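Local coordinates for amino acid ABC transporter, periplasmic amino acid-binding protein (Brucella ovis, PDB 4Z9N) that binds glutathione in its pocket and probably serves as the periplasmic substrate-binding component of an ABC transporter for amino acids or related solutes, at residues L145-Y150 against M156-V161; R310-Q315 against G319-G324. All coordinates share one frame; numbering follows the deposited sequence.

Contact 1: residues L145-Y150 against M156-V161; sequences LNMADY and MEYNPV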
# COMPACT_ATOMS: atom_id res chain seq x y z
N LEU D 145 6.81 19.97 11.49
CA LEU D 145 6.02 20.71 10.50
C LEU D 145 4.53 20.59 10.77
O LEU D 145 3.79 21.57 10.65
CB LEU D 145 6.34 20.20 9.08
CG LEU D 145 7.83 20.20 8.71
CD1 LEU D 145 8.07 19.65 7.30
CD2 LEU D 145 8.42 21.60 8.85
N ASN D 146 4.07 19.38 11.11
CA ASN D 146 2.64 19.17 11.35
C ASN D 146 2.16 19.98 12.56
O ASN D 146 1.03 20.46 12.56
CB ASN D 146 2.30 17.71 11.61
CG ASN D 146 2.58 16.81 10.43
OD1 ASN D 146 2.48 17.22 9.28
ND2 ASN D 146 2.95 15.57 10.71
N MET D 147 3.00 20.09 13.59
CA MET D 147 2.57 20.83 14.79
C MET D 147 2.35 22.29 14.45
O MET D 147 1.36 22.89 14.85
CB MET D 147 3.57 20.72 15.93
CG MET D 147 3.16 21.59 17.11
SD MET D 147 4.06 21.20 18.62
CE MET D 147 5.76 21.46 18.10
N ALA D 148 3.27 22.88 13.70
CA ALA D 148 3.10 24.25 13.27
C ALA D 148 1.76 24.39 12.53
O ALA D 148 0.99 25.32 12.80
CB ALA D 148 4.26 24.69 12.39
N ASP D 149 1.49 23.47 11.61
CA ASP D 149 0.24 23.51 10.83
C ASP D 149 -0.98 23.51 11.75
O ASP D 149 -1.94 24.27 11.55
CB ASP D 149 0.12 22.31 9.89
CG ASP D 149 1.08 22.36 8.71
OD1 ASP D 149 1.64 23.43 8.41
OD2 ASP D 149 1.24 21.29 8.07
N TYR D 150 -0.95 22.61 12.72
CA TYR D 150 -2.10 22.39 13.60
C TYR D 150 -2.38 23.62 14.48
O TYR D 150 -3.53 24.00 14.68
CB TYR D 150 -1.85 21.16 14.47
CG TYR D 150 -2.98 20.76 15.39
CD1 TYR D 150 -4.16 20.23 14.89
CD2 TYR D 150 -2.85 20.89 16.77
CE1 TYR D 150 -5.20 19.85 15.74
CE2 TYR D 150 -3.88 20.50 17.63
CZ TYR D 150 -5.05 19.98 17.10
OH TYR D 150 -6.07 19.60 17.95
N MET D 156 -4.04 28.68 17.78
CA MET D 156 -3.43 28.52 19.09
C MET D 156 -2.03 29.13 19.13
O MET D 156 -1.29 29.07 18.15
CB MET D 156 -3.36 27.04 19.46
CG MET D 156 -4.73 26.43 19.72
SD MET D 156 -4.59 24.80 20.46
CE MET D 156 -3.84 23.88 19.12
N GLU D 157 -1.68 29.72 20.27
CA GLU D 157 -0.37 30.32 20.43
C GLU D 157 0.69 29.23 20.37
O GLU D 157 0.58 28.22 21.06
CB GLU D 157 -0.27 31.09 21.76
CG GLU D 157 1.13 31.68 21.99
CD GLU D 157 1.31 32.32 23.37
OE1 GLU D 157 0.39 33.00 23.86
OE2 GLU D 157 2.40 32.12 23.96
N TYR D 158 1.72 29.44 19.55
CA TYR D 158 2.66 28.38 19.18
C TYR D 158 4.02 28.57 19.86
O TYR D 158 4.71 29.56 19.62
CB TYR D 158 2.78 28.37 17.64
CG TYR D 158 3.74 27.35 17.03
CD1 TYR D 158 3.55 25.97 17.21
CD2 TYR D 158 4.80 27.77 16.24
CE1 TYR D 158 4.42 25.05 16.62
CE2 TYR D 158 5.67 26.86 15.66
CZ TYR D 158 5.47 25.52 15.85
OH TYR D 158 6.36 24.64 15.25
N ASN D 159 4.38 27.62 20.73
CA ASN D 159 5.63 27.68 21.51
C ASN D 159 6.40 26.36 21.43
O ASN D 159 6.53 25.66 22.44
CB ASN D 159 5.35 28.01 22.98
CG ASN D 159 5.16 29.49 23.23
OD1 ASN D 159 5.89 30.31 22.70
ND2 ASN D 159 4.18 29.83 24.07
N PRO D 160 6.91 26.02 20.24
CA PRO D 160 7.72 24.80 20.10
C PRO D 160 9.05 24.95 20.82
O PRO D 160 9.58 26.07 20.94
CB PRO D 160 7.95 24.71 18.59
CG PRO D 160 8.03 26.18 18.20
CD PRO D 160 6.92 26.82 19.00
N VAL D 161 9.58 23.84 21.32
CA VAL D 161 10.94 23.78 21.82
C VAL D 161 11.61 22.66 21.04
O VAL D 161 11.22 21.50 21.19
CB VAL D 161 10.98 23.54 23.34
CG1 VAL D 161 12.39 23.65 23.83
CG2 VAL D 161 10.05 24.51 24.07

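Contact 2: residues R310-Q315 against G319-G324; sequences RGLNAQ and GGLQYG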
# COMPACT_ATOMS: atom_id res chain seq x y z
N ARG D 310 -4.12 -3.32 17.98
CA ARG D 310 -3.80 -3.45 16.55
C ARG D 310 -4.33 -2.25 15.75
O ARG D 310 -3.59 -1.64 14.97
CB ARG D 310 -4.36 -4.76 15.97
CG ARG D 310 -3.58 -6.03 16.37
CD ARG D 310 -2.15 -6.08 15.80
NE ARG D 310 -2.13 -6.33 14.35
CZ ARG D 310 -2.07 -7.53 13.79
NH1 ARG D 310 -2.02 -8.64 14.53
NH2 ARG D 310 -2.06 -7.63 12.47
N GLY D 311 -5.60 -1.92 15.96
CA GLY D 311 -6.19 -0.76 15.31
C GLY D 311 -6.01 -0.76 13.80
O GLY D 311 -6.42 -1.70 13.12
N LEU D 312 -5.38 0.28 13.28
CA LEU D 312 -5.15 0.38 11.84
C LEU D 312 -4.24 -0.73 11.35
O LEU D 312 -4.23 -1.03 10.16
CB LEU D 312 -4.52 1.73 11.48
CG LEU D 312 -5.37 2.96 11.74
CD1 LEU D 312 -4.54 4.22 11.38
CD2 LEU D 312 -6.65 2.89 10.94
N ASN D 313 -3.46 -1.30 12.26
CA ASN D 313 -2.49 -2.31 11.85
C ASN D 313 -3.01 -3.72 12.06
O ASN D 313 -2.25 -4.68 11.95
CB ASN D 313 -1.18 -2.07 12.58
CG ASN D 313 -0.58 -0.74 12.20
OD1 ASN D 313 -0.19 -0.56 11.05
ND2 ASN D 313 -0.61 0.22 13.12
N ALA D 314 -4.30 -3.84 12.32
CA ALA D 314 -4.94 -5.14 12.23
C ALA D 314 -4.95 -5.57 10.77
O ALA D 314 -4.82 -4.74 9.86
CB ALA D 314 -6.38 -5.11 12.79
N GLN D 315 -5.07 -6.87 10.56
CA GLN D 315 -5.27 -7.41 9.22
C GLN D 315 -6.47 -6.75 8.53
O GLN D 315 -7.45 -6.37 9.18
CB GLN D 315 -5.49 -8.92 9.31
CG GLN D 315 -4.22 -9.75 9.55
CD GLN D 315 -3.34 -9.88 8.32
OE1 GLN D 315 -3.83 -9.82 7.19
NE2 GLN D 315 -2.05 -10.10 8.54
N GLY D 319 -10.55 -5.69 10.14
CA GLY D 319 -10.92 -4.31 10.41
C GLY D 319 -9.79 -3.30 10.31
O GLY D 319 -9.98 -2.11 10.60
N GLY D 320 -8.60 -3.77 9.92
CA GLY D 320 -7.47 -2.88 9.77
C GLY D 320 -7.08 -2.58 8.34
O GLY D 320 -7.86 -2.82 7.42
N LEU D 321 -5.87 -2.06 8.16
CA LEU D 321 -5.36 -1.65 6.85
C LEU D 321 -4.27 -2.57 6.29
O LEU D 321 -3.84 -2.41 5.14
CB LEU D 321 -4.78 -0.22 6.94
CG LEU D 321 -5.72 0.88 7.41
CD1 LEU D 321 -5.00 2.24 7.44
CD2 LEU D 321 -6.97 0.95 6.50
N GLN D 322 -3.80 -3.53 7.09
CA GLN D 322 -2.62 -4.28 6.67
C GLN D 322 -3.02 -5.39 5.73
O GLN D 322 -3.73 -6.33 6.12
CB GLN D 322 -1.83 -4.82 7.87
CG GLN D 322 -1.11 -3.73 8.67
CD GLN D 322 0.15 -3.23 7.97
OE1 GLN D 322 0.51 -3.68 6.89
NE2 GLN D 322 0.82 -2.26 8.59
N TYR D 323 -2.55 -5.29 4.50
CA TYR D 323 -3.03 -6.17 3.42
C TYR D 323 -1.85 -6.83 2.74
O TYR D 323 -1.07 -6.17 2.07
CB TYR D 323 -3.85 -5.35 2.43
CG TYR D 323 -4.49 -6.08 1.26
CD1 TYR D 323 -3.78 -6.27 0.07
CD2 TYR D 323 -5.82 -6.50 1.31
CE1 TYR D 323 -4.37 -6.90 -1.02
CE2 TYR D 323 -6.43 -7.12 0.21
CZ TYR D 323 -5.69 -7.31 -0.94
OH TYR D 323 -6.28 -7.90 -2.03
N GLY D 324 -1.71 -8.14 2.92
CA GLY D 324 -0.61 -8.84 2.29
C GLY D 324 -0.92 -9.07 0.82
O GLY D 324 -1.91 -9.71 0.47
O HOH W 1 -2.76 -10.19 4.70

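Contact 1: residues L145-Y150 against M156-V161
Y158 reaches from the 156-161 segment to the flank of helix 142-153, where A148 and M147 receive its outer half. Its CG stands anti to the backbone N (chi1 179°), which carries the ring out to the helix; OH lies 3.5 Å from CB of A148, and CE1 is 3.7 Å from CG of M147, a neighbour in the plane of the ring. Alanine suits this point because its short side chain lets the phenol come close to the helix backbone. P160 sets CD over the centre of the Y158 ring, 3.4 Å above the plane. The contact joins the helix and second strand of a beta-alpha-beta unit, strand 134-138, helix 142-153 and strand 159-163, within a family 3 solute-binding protein. M147 lies between the helix and the sheet: its flexible thioether chain bends at chi3, bringing CE within 3.9 Å of P160 CB, and the side chain also touches I135, V137 and F114. Farther along, M156 also bends at chi3 and lays CE against the CD2-CE2 side of the Y150 ring, obliquely, with 3.7 Å between M156 CE and Y150 CE2. Y150 packs on L128 and I208.

Contact 2: residues R310-Q315 against G319-G324
The amides of Q322 and N313 lie side by side and point the same way, their planes 33° apart: NE2 of Q322 donates to OD1 of N313 over 3.2 Å, with the acceptor close to the plane of the Q322 amide. The R310 guanidinium presents its edge to N313 O, NE and NH2 both gripping this one oxygen in the plane of the group; F296 forms a cation-pi pair with R310, and E239 a salt bridge to NH1. The backbone is a tight reversal of chain in the C-terminal loop region that follows helix 292-299. The only beta bridge between its two arms is that of Q315 with Q322, so they form no ladder.

Asparagine and glutamine suit a buried place where backbone groups of strand 101-117 need partners: N313 OD1 also accepts from Y109 N, and Q322 NE2 also donates to I106 O. CG of Q322, placed by chi1 beside the backbone N, lies 3.6 Å from N313 O, and the bend at chi2 (-76°) then turns the amide to OD1 of N313. Three backbone bonds fasten the arms: L321 N to L312 O at 2.8 Å, Q322 N to A314 O at 3.2 Å, and G320 N to Q315 O at 2.9 Å. Glycine suits position 320 because, at these backbone angles, a CB would point into A314 O, which instead receives a CA-H...O contact from G320 CA. Beside the bonds, L312 and L321 lie side by side, L312 CD2 being 3.9 Å from L321 CD1, and form a small apolar patch near W316 and G320 of the second subunit. Q315, its NE2 held by E239 OE1 and L236 O, turns OE1 toward a water that donates to it at 2.7 Å and accepts from G324 N at 2.9 Å.

Overall arrangement
Contact 1 is a surface contact and contact 2 a partly buried one; their segments share no element, though side chains of both reach strand 101-117, and their centres lie 30 Å apart. The first belongs to a regular beta-alpha-beta unit and has no hydrogen bond between its segments: methionine, alanine, tyrosine and proline pack the helix against the strand and the loop that leads into it. The second lies where the chain has little regular structure, so backbone bonds and paired side-chain amides join its segments. Both adjoin the second subunit, yet differently: at contact 1, D149 forms salt bridges with R261 and R328 of that subunit, whereas at contact 2 leucines and Y323 pack against it and G324 O accepts from its K210.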